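Side-chain contacts in putative phosphoenolpyruvate-dependent sugar phosphotransferase system (PTS) permease (Klebsiella pneumoniae subsp. pneumoniae, PDB 3MTQ), which probably serves as a mannose-type EIIA component, carrying phosphoryl groups in a phosphoenolpyruvate-dependent sugar transport system: residues 23-28 against 72-77; 35-40 against 50-55; 41-46 against 114-119; 65-70 against 96-101. All blocks are in the same frame, centred on the assembly; numbering follows the deposited sequence.

Contact 1 (23-28 against 72-77); sequences HYIFAS and ARFPAQ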
loop_
_atom_site.group_PDB
_atom_site.type_symbol
_atom_site.label_atom_id
_atom_site.label_comp_id
_atom_site.label_asym_id
_atom_site.label_seq_id
_atom_site.Cartn_x
_atom_site.Cartn_y
_atom_site.Cartn_z
ATOM N N HIS A 23 3.021 -10.879 -16.319
ATOM C CA HIS A 23 1.715 -10.627 -15.763
ATOM C C HIS A 23 1.860 -10.289 -14.279
ATOM O O HIS A 23 2.760 -10.799 -13.605
ATOM C CB HIS A 23 0.797 -11.847 -15.876
ATOM C CG HIS A 23 0.733 -12.468 -17.241
ATOM N ND1 HIS A 23 -0.193 -12.083 -18.190
ATOM C CD2 HIS A 23 1.407 -13.516 -17.774
ATOM C CE1 HIS A 23 -0.046 -12.833 -19.267
ATOM N NE2 HIS A 23 0.912 -13.713 -19.037
ATOM N N TYR A 24 0.999 -9.399 -13.791
ATOM C CA TYR A 24 1.003 -9.015 -12.377
ATOM C C TYR A 24 -0.338 -9.348 -11.728
ATOM O O TYR A 24 -1.414 -9.190 -12.360
ATOM C CB TYR A 24 1.293 -7.515 -12.214
ATOM C CG TYR A 24 2.503 -6.981 -12.968
ATOM C CD1 TYR A 24 3.706 -6.717 -12.312
ATOM C CD2 TYR A 24 2.434 -6.714 -14.328
ATOM C CE1 TYR A 24 4.794 -6.219 -12.994
ATOM C CE2 TYR A 24 3.523 -6.226 -15.024
ATOM C CZ TYR A 24 4.704 -5.980 -14.349
ATOM O OH TYR A 24 5.759 -5.477 -15.075
ATOM N N ILE A 25 -0.281 -9.817 -10.480
ATOM C CA ILE A 25 -1.465 -10.045 -9.665
ATOM C C ILE A 25 -1.283 -9.197 -8.388
ATOM O O ILE A 25 -0.207 -9.249 -7.714
ATOM C CB ILE A 25 -1.673 -11.499 -9.252
ATOM C CG1 ILE A 25 -1.995 -12.386 -10.442
ATOM C CG2 ILE A 25 -2.777 -11.572 -8.159
ATOM C CD1 ILE A 25 -1.848 -13.882 -10.128
ATOM N N PHE A 26 -2.263 -8.361 -8.121
ATOM C CA PHE A 26 -2.379 -7.704 -6.827
ATOM C C PHE A 26 -3.384 -8.501 -6.060
ATOM O O PHE A 26 -4.553 -8.705 -6.525
ATOM C CB PHE A 26 -2.865 -6.249 -6.869
ATOM C CG PHE A 26 -1.997 -5.284 -7.650
ATOM C CD1 PHE A 26 -0.711 -5.608 -8.099
ATOM C CD2 PHE A 26 -2.483 -4.001 -7.885
ATOM C CE1 PHE A 26 0.030 -4.678 -8.826
ATOM C CE2 PHE A 26 -1.731 -3.073 -8.585
ATOM C CZ PHE A 26 -0.486 -3.411 -9.057
ATOM N N ALA A 27 -2.958 -8.983 -4.894
ATOM C CA ALA A 27 -3.804 -9.814 -4.052
ATOM C C ALA A 27 -3.955 -9.264 -2.637
ATOM O O ALA A 27 -2.989 -8.992 -1.937
ATOM C CB ALA A 27 -3.344 -11.253 -4.044
ATOM N N SER A 28 -5.190 -9.045 -2.227
ATOM C CA SER A 28 -5.438 -8.419 -0.907
ATOM C C SER A 28 -6.656 -8.959 -0.170
ATOM O O SER A 28 -7.583 -9.518 -0.782
ATOM C CB SER A 28 -5.563 -6.891 -1.068
ATOM O OG SER A 28 -6.814 -6.550 -1.725
ATOM N N ALA A 72 -3.699 -20.766 -12.357
ATOM C CA ALA A 72 -3.813 -21.802 -13.394
ATOM C C ALA A 72 -4.108 -21.227 -14.783
ATOM O O ALA A 72 -3.845 -21.880 -15.784
ATOM C CB ALA A 72 -4.909 -22.850 -13.000
ATOM N N ARG A 73 -4.638 -20.005 -14.836
ATOM C CA ARG A 73 -4.918 -19.329 -16.097
ATOM C C ARG A 73 -3.676 -18.912 -16.913
ATOM O O ARG A 73 -3.783 -18.732 -18.118
ATOM C CB ARG A 73 -5.708 -18.053 -15.851
ATOM C CG ARG A 73 -7.217 -18.169 -15.552
ATOM C CD ARG A 73 -7.780 -16.723 -15.496
ATOM N NE ARG A 73 -7.138 -15.884 -16.532
ATOM C CZ ARG A 73 -7.202 -14.549 -16.616
ATOM N NH1 ARG A 73 -7.924 -13.829 -15.764
ATOM N NH2 ARG A 73 -6.554 -13.933 -17.597
ATOM N N PHE A 74 -2.524 -18.729 -16.239
ATOM C CA PHE A 74 -1.308 -18.184 -16.848
ATOM C C PHE A 74 -0.361 -19.294 -17.325
ATOM O O PHE A 74 -0.060 -20.212 -16.546
ATOM C CB PHE A 74 -0.590 -17.289 -15.827
ATOM C CG PHE A 74 -1.409 -16.093 -15.404
ATOM C CD1 PHE A 74 -2.164 -16.122 -14.242
ATOM C CD2 PHE A 74 -1.472 -14.977 -16.201
ATOM C CE1 PHE A 74 -2.919 -15.037 -13.865
ATOM C CE2 PHE A 74 -2.275 -13.887 -15.839
ATOM C CZ PHE A 74 -2.990 -13.928 -14.667
ATOM N N PRO A 75 0.076 -19.242 -18.604
ATOM C CA PRO A 75 0.938 -20.293 -19.111
ATOM C C PRO A 75 2.240 -20.290 -18.334
ATOM O O PRO A 75 2.666 -19.218 -17.911
ATOM C CB PRO A 75 1.164 -19.883 -20.570
ATOM C CG PRO A 75 -0.192 -19.199 -20.967
ATOM C CD PRO A 75 -0.524 -18.439 -19.709
ATOM N N ALA A 76 2.807 -21.468 -18.110
ATOM C CA ALA A 76 4.067 -21.606 -17.322
ATOM C C ALA A 76 5.229 -20.839 -17.933
ATOM O O ALA A 76 6.185 -20.418 -17.205
ATOM C CB ALA A 76 4.440 -23.122 -17.139
ATOM N N GLN A 77 5.180 -20.664 -19.261
ATOM C CA GLN A 77 6.232 -19.981 -20.000
ATOM C C GLN A 77 6.221 -18.457 -19.753
ATOM O O GLN A 77 7.246 -17.784 -19.933
ATOM C CB GLN A 77 6.133 -20.323 -21.505
ATOM C CG GLN A 77 7.287 -19.839 -22.408
ATOM C CD GLN A 77 8.639 -20.390 -21.993
ATOM O OE1 GLN A 77 8.755 -21.276 -21.121
ATOM N NE2 GLN A 77 9.671 -19.880 -22.619
#
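His23 and Phe74 bring the two backbones to 8.2 Å between their CA atoms, with His23 on strand 22-29 and Phe74 in the loop after helix 63-72. The strand is an inner member of the parallel sheet of this EIIA alpha/beta fold, and the loop bends over one side of its beginning. Phe74 drives a ring corner onto the imidazole: its CD2 sits over the centre of one His23 face, 3.5 Å from CG of His23, while Phe74 CE2 lies 3.6 Å from ND1 of His23. The ring planes are inclined at 54° and the centroids are 4.8 Å apart, so the pair is oblique. In His23, CG is anti to the carbonyl carbon (chi1 -50°), and chi2 of -90° turns a face to the loop and NE2 toward Asp78 OD2, a hydrogen bond that should limit rotation of the imidazole. Leu80 of strand 79-84 touches His23, Ile25 and Phe74, completing a buried cluster of aromatic and aliphatic side chains. Ile25 CD1 comes obliquely to another corner of the phenyl ring, on the same side of its plane as His23, 4.1 Å from Phe74 CE1.

Contact 2 (35-40 against 50-55); sequences GLLNSV and IHTLCA
Leu37, Val40, Ile50 and Thr52 make the contact without a ring, amide or carboxylate, so no face or edge of a flat group is used here; the nearby imidazole of His51 starts off away from the helix and meets Phe74 edge-to-face instead. The elements are the helix and second strand of a beta-alpha-beta unit (22-29, 32-44, 50-55). Their local axes run nearly antiparallel, at 155°, and approach to 9.7 Å. Leu37 carries the packing: with its CG anti to the backbone N (chi1 -180°), it reaches toward the strand and divides its two methyls. CD1 fits into the fork of Ile50, 3.7 Å from both Ile50 CG2 and Ile50 CD1, the two chains running alongside each other with opposite headings. The other methyl, CD2, lies 4.0 Å from Thr52 CG2. One helical turn later, Val40 CG1 adds a looser touch at 4.3 Å to Ile50 CD1. Thr52 thus faces the helix with its methyl, while its OG1 is hydrogen-bonded to Asn34 OD1 of the same helix. The chemistry implies that the fit of methyl groups, partly buried, is what this contact contributes between strand and helix, with the polar link supplied separately at Thr52.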
loop_
_atom_site.group_PDB
_atom_site.type_symbol
_atom_site.label_atom_id
_atom_site.label_comp_id
_atom_site.label_asym_id
_atom_site.label_seq_id
_atom_site.Cartn_x
_atom_site.Cartn_y
_atom_site.Cartn_z
ATOM N N GLY A 35 -8.320 -0.719 -5.396
ATOM C CA GLY A 35 -8.033 0.674 -5.092
ATOM C C GLY A 35 -6.604 1.078 -5.506
ATOM O O GLY A 35 -6.411 2.149 -6.068
ATOM N N LEU A 36 -5.629 0.192 -5.237
ATOM C CA LEU A 36 -4.230 0.421 -5.630
ATOM C C LEU A 36 -4.060 0.468 -7.160
ATOM O O LEU A 36 -3.379 1.333 -7.694
ATOM C CB LEU A 36 -3.285 -0.656 -5.046
ATOM C CG LEU A 36 -1.787 -0.433 -5.322
ATOM C CD1 LEU A 36 -1.372 0.905 -4.800
ATOM C CD2 LEU A 36 -1.016 -1.530 -4.644
ATOM N N LEU A 37 -4.698 -0.462 -7.860
ATOM C CA LEU A 37 -4.707 -0.441 -9.333
ATOM C C LEU A 37 -5.290 0.883 -9.843
ATOM O O LEU A 37 -4.851 1.406 -10.826
ATOM C CB LEU A 37 -5.465 -1.647 -9.891
ATOM C CG LEU A 37 -5.527 -1.724 -11.421
ATOM C CD1 LEU A 37 -4.125 -1.818 -11.977
ATOM C CD2 LEU A 37 -6.388 -2.934 -11.838
ATOM N N ASN A 38 -6.294 1.402 -9.158
ATOM C CA ASN A 38 -6.857 2.721 -9.491
ATOM C C ASN A 38 -5.804 3.827 -9.434
ATOM O O ASN A 38 -5.660 4.614 -10.373
ATOM C CB ASN A 38 -8.065 3.011 -8.610
ATOM C CG ASN A 38 -8.791 4.251 -9.011
ATOM O OD1 ASN A 38 -9.165 5.062 -8.154
ATOM N ND2 ASN A 38 -9.011 4.420 -10.317
ATOM N N SER A 39 -5.020 3.849 -8.361
ATOM C CA SER A 39 -3.927 4.798 -8.207
ATOM C C SER A 39 -2.931 4.729 -9.362
ATOM O O SER A 39 -2.546 5.766 -9.930
ATOM C CB SER A 39 -3.208 4.556 -6.890
ATOM O OG SER A 39 -4.040 4.875 -5.794
ATOM N N VAL A 40 -2.515 3.510 -9.657
ATOM C CA VAL A 40 -1.505 3.201 -10.658
ATOM C C VAL A 40 -1.985 3.698 -12.005
ATOM O O VAL A 40 -1.244 4.261 -12.783
ATOM C CB VAL A 40 -1.243 1.681 -10.706
ATOM C CG1 VAL A 40 -0.390 1.272 -11.956
ATOM C CG2 VAL A 40 -0.656 1.153 -9.359
ATOM N N ILE A 50 -2.330 -6.192 -15.250
ATOM C CA ILE A 50 -2.468 -6.306 -13.798
ATOM C C ILE A 50 -3.831 -6.883 -13.515
ATOM O O ILE A 50 -4.839 -6.343 -13.969
ATOM C CB ILE A 50 -2.306 -4.969 -13.086
ATOM C CG1 ILE A 50 -0.891 -4.373 -13.350
ATOM C CG2 ILE A 50 -2.584 -5.149 -11.583
ATOM C CD1 ILE A 50 -0.665 -2.964 -12.761
ATOM N N HIS A 51 -3.861 -7.981 -12.783
ATOM C CA HIS A 51 -5.090 -8.644 -12.395
ATOM C C HIS A 51 -5.213 -8.495 -10.923
ATOM O O HIS A 51 -4.216 -8.412 -10.201
ATOM C CB HIS A 51 -5.057 -10.105 -12.830
ATOM C CG HIS A 51 -4.734 -10.247 -14.278
ATOM N ND1 HIS A 51 -5.709 -10.318 -15.254
ATOM C CD2 HIS A 51 -3.549 -10.207 -14.930
ATOM C CE1 HIS A 51 -5.133 -10.353 -16.442
ATOM N NE2 HIS A 51 -3.824 -10.280 -16.273
ATOM N N THR A 52 -6.432 -8.420 -10.432
ATOM C CA THR A 52 -6.592 -8.253 -8.991
ATOM C C THR A 52 -7.334 -9.432 -8.378
ATOM O O THR A 52 -8.312 -9.970 -8.955
ATOM C CB THR A 52 -7.305 -6.982 -8.622
ATOM O OG1 THR A 52 -8.647 -7.017 -9.178
ATOM C CG2 THR A 52 -6.518 -5.729 -9.033
ATOM N N LEU A 53 -6.884 -9.836 -7.206
ATOM C CA LEU A 53 -7.622 -10.789 -6.407
ATOM C C LEU A 53 -8.020 -10.100 -5.107
ATOM O O LEU A 53 -7.167 -9.722 -4.317
ATOM C CB LEU A 53 -6.835 -12.063 -6.141
ATOM C CG LEU A 53 -7.635 -13.198 -5.476
ATOM C CD1 LEU A 53 -7.197 -14.610 -5.940
ATOM C CD2 LEU A 53 -7.699 -13.092 -3.930
ATOM N N CYS A 54 -9.327 -9.939 -4.893
ATOM C CA CYS A 54 -9.800 -9.310 -3.667
ATOM C C CYS A 54 -10.571 -10.316 -2.808
ATOM O O CYS A 54 -11.723 -10.656 -3.097
ATOM C CB CYS A 54 -10.670 -8.097 -3.964
ATOM S SG CYS A 54 -9.954 -6.710 -4.796
ATOM N N ALA A 55 -9.939 -10.745 -1.730
ATOM C CA ALA A 55 -10.418 -11.796 -0.844
ATOM C C ALA A 55 -11.451 -11.340 0.172
ATOM O O ALA A 55 -11.421 -10.217 0.657
ATOM C CB ALA A 55 -9.228 -12.426 -0.092
#

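Contact 3 (41-46 against 114-119); sequences ELILGK and LIIDLL
Ile43 is the first residue of 41-46 to reach the helix 112-120, and it does so lightly: its CG2 branch is 4.5 Å from Ile116 CD1. Ile43 also packs against His29 of the second subunit, so it belongs to the dimer interface as well. Leu44 follows and does most of the work. Its CD1 methyl enters between two residues one helical turn apart, Ile116 and Leu119, and lies 3.6 Å from Leu119 CD1 and 3.7 Å from Leu119 CB. On the other flank, Leu44 CG is 3.8 Å from Ile116 CD1. That methyl is brought round by a bend in the isoleucine chain (chi2 -48°), since the bond to CB does not itself aim at Leu44. Leu44 CD1 to Ile116 CD1 is closer still, though the second conformer of Ile116 makes that closeness doubtful. At Gly45 the helix ends. The residue takes a positive phi of 79°, its N keeps a weak bond to Glu41 O, and the chain turns off toward strand 50-55. The contact joins two helices that lie on the same face of the sheet: Leu119 rests on Tyr24, and Val40, from the same helix as Leu44, touches Leu119 too. Being entirely aliphatic, the interface offers no directional bond; what holds it is probably dispersion and a limited hydrophobic gain, as this contact is at the surface.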
loop_
_atom_site.group_PDB
_atom_site.type_symbol
_atom_site.label_atom_id
_atom_site.label_comp_id
_atom_site.label_asym_id
_atom_site.label_seq_id
_atom_site.Cartn_x
_atom_site.Cartn_y
_atom_site.Cartn_z
ATOM N N GLU A 41 -3.264 3.468 -12.284
ATOM C CA GLU A 41 -3.816 3.810 -13.584
ATOM C C GLU A 41 -4.062 5.291 -13.773
ATOM O O GLU A 41 -3.979 5.791 -14.879
ATOM C CB GLU A 41 -5.076 3.026 -13.821
ATOM C CG GLU A 41 -4.806 1.539 -14.006
ATOM C CD GLU A 41 -6.058 0.791 -14.451
ATOM O OE1 GLU A 41 -7.164 1.258 -14.101
ATOM O OE2 GLU A 41 -5.914 -0.249 -15.156
ATOM N N LEU A 42 -4.350 5.992 -12.693
ATOM C CA LEU A 42 -4.409 7.448 -12.709
ATOM C C LEU A 42 -3.038 8.028 -12.982
ATOM O O LEU A 42 -2.911 9.124 -13.538
ATOM C CB LEU A 42 -4.936 7.985 -11.369
ATOM C CG LEU A 42 -6.406 7.657 -11.105
ATOM C CD1 LEU A 42 -6.793 7.971 -9.658
ATOM C CD2 LEU A 42 -7.240 8.433 -12.081
ATOM N N ILE A 43 -2.006 7.306 -12.591
ATOM C CA ILE A 43 -0.661 7.832 -12.817
ATOM C C ILE A 43 -0.059 7.386 -14.148
ATOM O O ILE A 43 0.481 8.223 -14.856
ATOM C CB ILE A 43 0.331 7.517 -11.652
ATOM C CG1 ILE A 43 -0.089 8.238 -10.357
ATOM C CG2 ILE A 43 1.727 7.958 -12.085
ATOM C CD1 ILE A 43 0.439 7.602 -9.036
ATOM N N LEU A 44 -0.125 6.091 -14.473
ATOM C CA LEU A 44 0.567 5.507 -15.641
ATOM C C LEU A 44 -0.360 5.018 -16.747
ATOM O O LEU A 44 0.092 4.372 -17.677
ATOM C CB LEU A 44 1.495 4.353 -15.230
ATOM C CG LEU A 44 2.674 4.674 -14.319
ATOM C CD1 LEU A 44 3.426 3.373 -13.972
ATOM C CD2 LEU A 44 3.588 5.674 -14.951
ATOM N N GLY A 45 -1.651 5.335 -16.638
ATOM C CA GLY A 45 -2.671 4.832 -17.571
ATOM C C GLY A 45 -3.133 3.377 -17.308
ATOM O O GLY A 45 -2.539 2.649 -16.517
ATOM N N LYS A 46 -4.172 2.947 -18.026
ATOM C CA LYS A 46 -4.753 1.609 -17.853
ATOM C C LYS A 46 -3.731 0.469 -17.940
ATOM O O LYS A 46 -2.811 0.504 -18.736
ATOM C CB LYS A 46 -5.931 1.373 -18.833
ATOM C CG LYS A 46 -7.309 1.745 -18.233
ATOM C CD LYS A 46 -8.262 2.410 -19.240
ATOM C CE LYS A 46 -9.578 2.936 -18.563
ATOM N NZ LYS A 46 -10.110 4.238 -19.176
ATOM N N LEU A 114 6.301 0.790 -5.010
ATOM C CA LEU A 114 6.768 -0.510 -5.553
ATOM C C LEU A 114 6.255 -0.813 -6.934
ATOM O O LEU A 114 7.003 -1.134 -7.869
ATOM C CB LEU A 114 6.416 -1.651 -4.612
ATOM C CG LEU A 114 6.688 -3.068 -5.102
ATOM C CD1 LEU A 114 8.210 -3.258 -5.252
ATOM C CD2 LEU A 114 6.103 -4.063 -4.113
ATOM N N ILE A 115 4.941 -0.684 -7.092
ATOM C CA ILE A 115 4.351 -0.871 -8.378
ATOM C C ILE A 115 4.829 0.099 -9.475
ATOM O O ILE A 115 5.138 -0.325 -10.588
ATOM C CB ILE A 115 2.798 -0.852 -8.237
ATOM C CG1 ILE A 115 2.370 -1.856 -7.182
ATOM C CG2 ILE A 115 2.205 -1.151 -9.600
ATOM C CD1 ILE A 115 2.991 -3.205 -7.352
ATOM N N ILE A 116 4.959 1.374 -9.158
ATOM C CA ILE A 116 5.474 2.363 -10.098
ATOM C C ILE A 116 6.916 2.027 -10.550
ATOM O O ILE A 116 7.257 2.088 -11.747
ATOM C CB ILE A 116 5.426 3.774 -9.487
ATOM C CG1 ILE A 116 3.962 4.221 -9.329
ATOM C CG2 ILE A 116 6.139 4.768 -10.385
ATOM C CD1 ILE A 116 3.170 3.989 -10.586
ATOM N N ASP A 117 7.771 1.663 -9.595
ATOM C CA ASP A 117 9.162 1.298 -9.920
ATOM C C ASP A 117 9.245 0.065 -10.825
ATOM O O ASP A 117 10.036 0.028 -11.781
ATOM C CB ASP A 117 10.005 1.065 -8.662
ATOM C CG ASP A 117 11.486 1.366 -8.890
ATOM O OD1 ASP A 117 11.783 2.558 -9.094
ATOM O OD2 ASP A 117 12.348 0.443 -8.901
ATOM N N LEU A 118 8.444 -0.954 -10.531
ATOM C CA LEU A 118 8.337 -2.159 -11.361
ATOM C C LEU A 118 7.897 -1.830 -12.796
ATOM O O LEU A 118 8.469 -2.344 -13.764
ATOM C CB LEU A 118 7.363 -3.170 -10.742
ATOM C CG LEU A 118 7.885 -3.891 -9.488
ATOM C CD1 LEU A 118 6.786 -4.657 -8.700
ATOM C CD2 LEU A 118 9.017 -4.813 -9.918
ATOM N N LEU A 119 6.882 -0.977 -12.936
ATOM C CA LEU A 119 6.362 -0.655 -14.249
ATOM C C LEU A 119 7.319 0.199 -15.104
ATOM O O LEU A 119 7.462 -0.077 -16.304
ATOM C CB LEU A 119 4.966 -0.018 -14.124
ATOM C CG LEU A 119 3.844 -0.935 -13.624
ATOM C CD1 LEU A 119 2.545 -0.092 -13.435
ATOM C CD2 LEU A 119 3.578 -2.148 -14.535
#

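Contact 4 (65-70 against 96-101); sequences QQVEAL and VRFLSR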
loop_
_atom_site.group_PDB
_atom_site.type_symbol
_atom_site.label_atom_id
_atom_site.label_comp_id
_atom_site.label_asym_id
_atom_site.label_seq_id
_atom_site.Cartn_x
_atom_site.Cartn_y
_atom_site.Cartn_z
ATOM N N GLN A 65 -9.529 -22.129 -3.788
ATOM C CA GLN A 65 -9.986 -22.306 -5.184
ATOM C C GLN A 65 -9.904 -21.036 -6.035
ATOM O O GLN A 65 -9.503 -21.107 -7.208
ATOM C CB GLN A 65 -11.404 -22.901 -5.242
ATOM C CG GLN A 65 -12.477 -21.927 -5.660
ATOM N N GLN A 66 -10.301 -19.900 -5.453
ATOM C CA GLN A 66 -10.165 -18.571 -6.054
ATOM C C GLN A 66 -8.706 -18.419 -6.479
ATOM O O GLN A 66 -8.409 -18.166 -7.629
ATOM C CB GLN A 66 -10.591 -17.480 -5.032
ATOM C CG GLN A 66 -10.728 -15.985 -5.530
ATOM C CD GLN A 66 -11.272 -15.017 -4.443
ATOM O OE1 GLN A 66 -11.347 -15.375 -3.289
ATOM N NE2 GLN A 66 -11.605 -13.768 -4.826
ATOM N N VAL A 67 -7.790 -18.648 -5.556
ATOM C CA VAL A 67 -6.370 -18.471 -5.857
ATOM C C VAL A 67 -5.851 -19.424 -6.936
ATOM O O VAL A 67 -5.252 -18.956 -7.920
ATOM C CB VAL A 67 -5.490 -18.567 -4.567
ATOM C CG1 VAL A 67 -4.005 -18.553 -4.927
ATOM C CG2 VAL A 67 -5.800 -17.394 -3.653
ATOM N N GLU A 68 -6.064 -20.732 -6.764
ATOM C CA GLU A 68 -5.534 -21.758 -7.675
ATOM C C GLU A 68 -6.076 -21.592 -9.096
ATOM O O GLU A 68 -5.373 -21.848 -10.088
ATOM C CB GLU A 68 -5.842 -23.196 -7.171
ATOM C CG GLU A 68 -5.040 -23.687 -5.919
ATOM C CD GLU A 68 -4.734 -25.193 -5.946
ATOM O OE1 GLU A 68 -5.486 -25.936 -6.603
ATOM O OE2 GLU A 68 -3.739 -25.643 -5.325
ATOM N N ALA A 69 -7.350 -21.208 -9.180
ATOM C CA ALA A 69 -8.011 -21.022 -10.458
ATOM C C ALA A 69 -7.429 -19.822 -11.210
ATOM O O ALA A 69 -7.214 -19.911 -12.409
ATOM C CB ALA A 69 -9.519 -20.837 -10.240
ATOM N N LEU A 70 -7.184 -18.709 -10.503
ATOM C CA LEU A 70 -6.570 -17.533 -11.113
ATOM C C LEU A 70 -5.170 -17.828 -11.661
ATOM O O LEU A 70 -4.880 -17.494 -12.812
ATOM C CB LEU A 70 -6.512 -16.356 -10.148
ATOM C CG LEU A 70 -5.797 -15.090 -10.644
ATOM C CD1 LEU A 70 -6.509 -14.504 -11.892
ATOM C CD2 LEU A 70 -5.712 -14.056 -9.544
ATOM N N VAL A 96 2.050 -18.912 -1.292
ATOM C CA VAL A 96 3.336 -19.538 -0.985
ATOM C C VAL A 96 3.524 -20.910 -1.678
ATOM O O VAL A 96 4.633 -21.282 -2.065
ATOM C CB VAL A 96 3.517 -19.577 0.553
ATOM C CG1 VAL A 96 4.655 -20.490 1.012
ATOM C CG2 VAL A 96 3.694 -18.150 1.052
ATOM N N ARG A 97 2.420 -21.611 -1.926
ATOM C CA ARG A 97 2.486 -22.948 -2.526
ATOM C C ARG A 97 2.992 -22.905 -3.960
ATOM O O ARG A 97 3.513 -23.897 -4.465
ATOM C CB ARG A 97 1.115 -23.638 -2.492
ATOM C CG ARG A 97 -0.005 -22.801 -2.983
ATOM C CD ARG A 97 -1.112 -23.584 -3.654
ATOM N NE ARG A 97 -1.254 -24.947 -3.151
ATOM C CZ ARG A 97 -2.130 -25.359 -2.235
ATOM N NH1 ARG A 97 -2.145 -26.650 -1.876
ATOM N NH2 ARG A 97 -2.984 -24.514 -1.672
ATOM N N PHE A 98 2.802 -21.770 -4.633
ATOM C CA PHE A 98 3.188 -21.615 -6.042
ATOM C C PHE A 98 4.646 -21.301 -6.294
ATOM O O PHE A 98 5.070 -21.195 -7.453
ATOM C CB PHE A 98 2.316 -20.572 -6.732
ATOM C CG PHE A 98 0.884 -20.924 -6.716
ATOM C CD1 PHE A 98 0.365 -21.783 -7.660
ATOM C CD2 PHE A 98 0.047 -20.435 -5.720
ATOM C CE1 PHE A 98 -0.994 -22.123 -7.634
ATOM C CE2 PHE A 98 -1.303 -20.776 -5.687
ATOM C CZ PHE A 98 -1.811 -21.632 -6.656
ATOM N N LEU A 99 5.451 -21.234 -5.253
ATOM C CA LEU A 99 6.880 -21.100 -5.494
ATOM C C LEU A 99 7.483 -22.328 -6.252
ATOM O O LEU A 99 8.665 -22.318 -6.613
ATOM C CB LEU A 99 7.615 -20.834 -4.171
ATOM C CG LEU A 99 7.176 -19.617 -3.337
ATOM C CD1 LEU A 99 7.752 -19.662 -1.931
ATOM C CD2 LEU A 99 7.520 -18.289 -4.045
ATOM N N SER A 100 6.714 -23.408 -6.441
ATOM C CA SER A 100 7.151 -24.515 -7.324
ATOM C C SER A 100 6.850 -24.257 -8.825
ATOM O O SER A 100 7.312 -25.016 -9.688
ATOM C CB SER A 100 6.531 -25.855 -6.898
ATOM O OG SER A 100 5.121 -25.754 -6.776
ATOM N N ARG A 101 6.076 -23.214 -9.142
ATOM C CA ARG A 101 5.834 -22.832 -10.542
ATOM C C ARG A 101 7.097 -22.221 -11.117
ATOM O O ARG A 101 7.779 -21.459 -10.442
ATOM C CB ARG A 101 4.684 -21.815 -10.690
ATOM C CG ARG A 101 3.267 -22.393 -10.792
ATOM C CD ARG A 101 2.186 -21.314 -10.884
ATOM N NE ARG A 101 2.186 -20.593 -12.156
ATOM C CZ ARG A 101 1.402 -20.863 -13.197
ATOM N NH1 ARG A 101 0.518 -21.854 -13.139
ATOM N NH2 ARG A 101 1.504 -20.114 -14.305
#
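Arg97 and Glu68 meet because both side chains bend. In Arg97, CG stands between the backbone N and the carbonyl carbon (chi1 49°), which with chi2 (148°) lays CD over one face of the neighbouring Phe98 ring; the bend at chi3 then turns the guanidinium toward Glu68, whose own chain bends at chi2 to meet it. Glu68 OE2 then comes to rest above one face of the guanidinium, 3.4 Å from Arg97 NE and 3.5 Å from Arg97 CZ. Carboxylate and guanidinium planes are 80° apart and no N-H is aimed at the oxygen, so this salt bridge is one of charge alone. Glu68 has a second conformer, so the bridge is doubtful as a constant feature. The apolar part is made by Phe98. This residue, in a short 3-10 segment, points its ring at the helix: CZ is 3.9 Å from Glu68 CA, which lies at the ring edge, and also 3.9 Å from Glu68 CG. Beside it, Phe98 CE2 touches Val67 CG1 at 3.6 Å, obliquely. Arg101 N bonds to Phe98 O at 2.8 Å. Around this contact, Phe98 also rests on Val71 of helix 63-72, while Val67 turns inward to Leu53 of strand 50-55 and Phe95 of helix 90-96. Arg101 NH2 donates to Phe74 O, tying the loop before strand 104-108 to the one after helix 63-72.

Overall arrangement
All four contacts belong to one alpha/beta domain. Contacts 1 and 2, centres about 13 Å apart, use the adjacent strands 22-29 and 50-55. Along the chain, contact 2 falls between the segments of contact 1, and contact 4 between those of contact 3; contact 4 follows contact 2 in series and alternates with contact 1, while contact 3 alternates with contacts 1 and 2. Contacts 2 and 3 share helix 32-44, and Val40 bridges them. Contacts 1 and 4 are closest, about 9 Å between centres; contacts 3 and 4, about 25 Å between centres, lie on opposite sides of the chain's centre. Ile50 meets helix 32-44 while Leu53 meets helix 63-72, so helices cover both sheet faces.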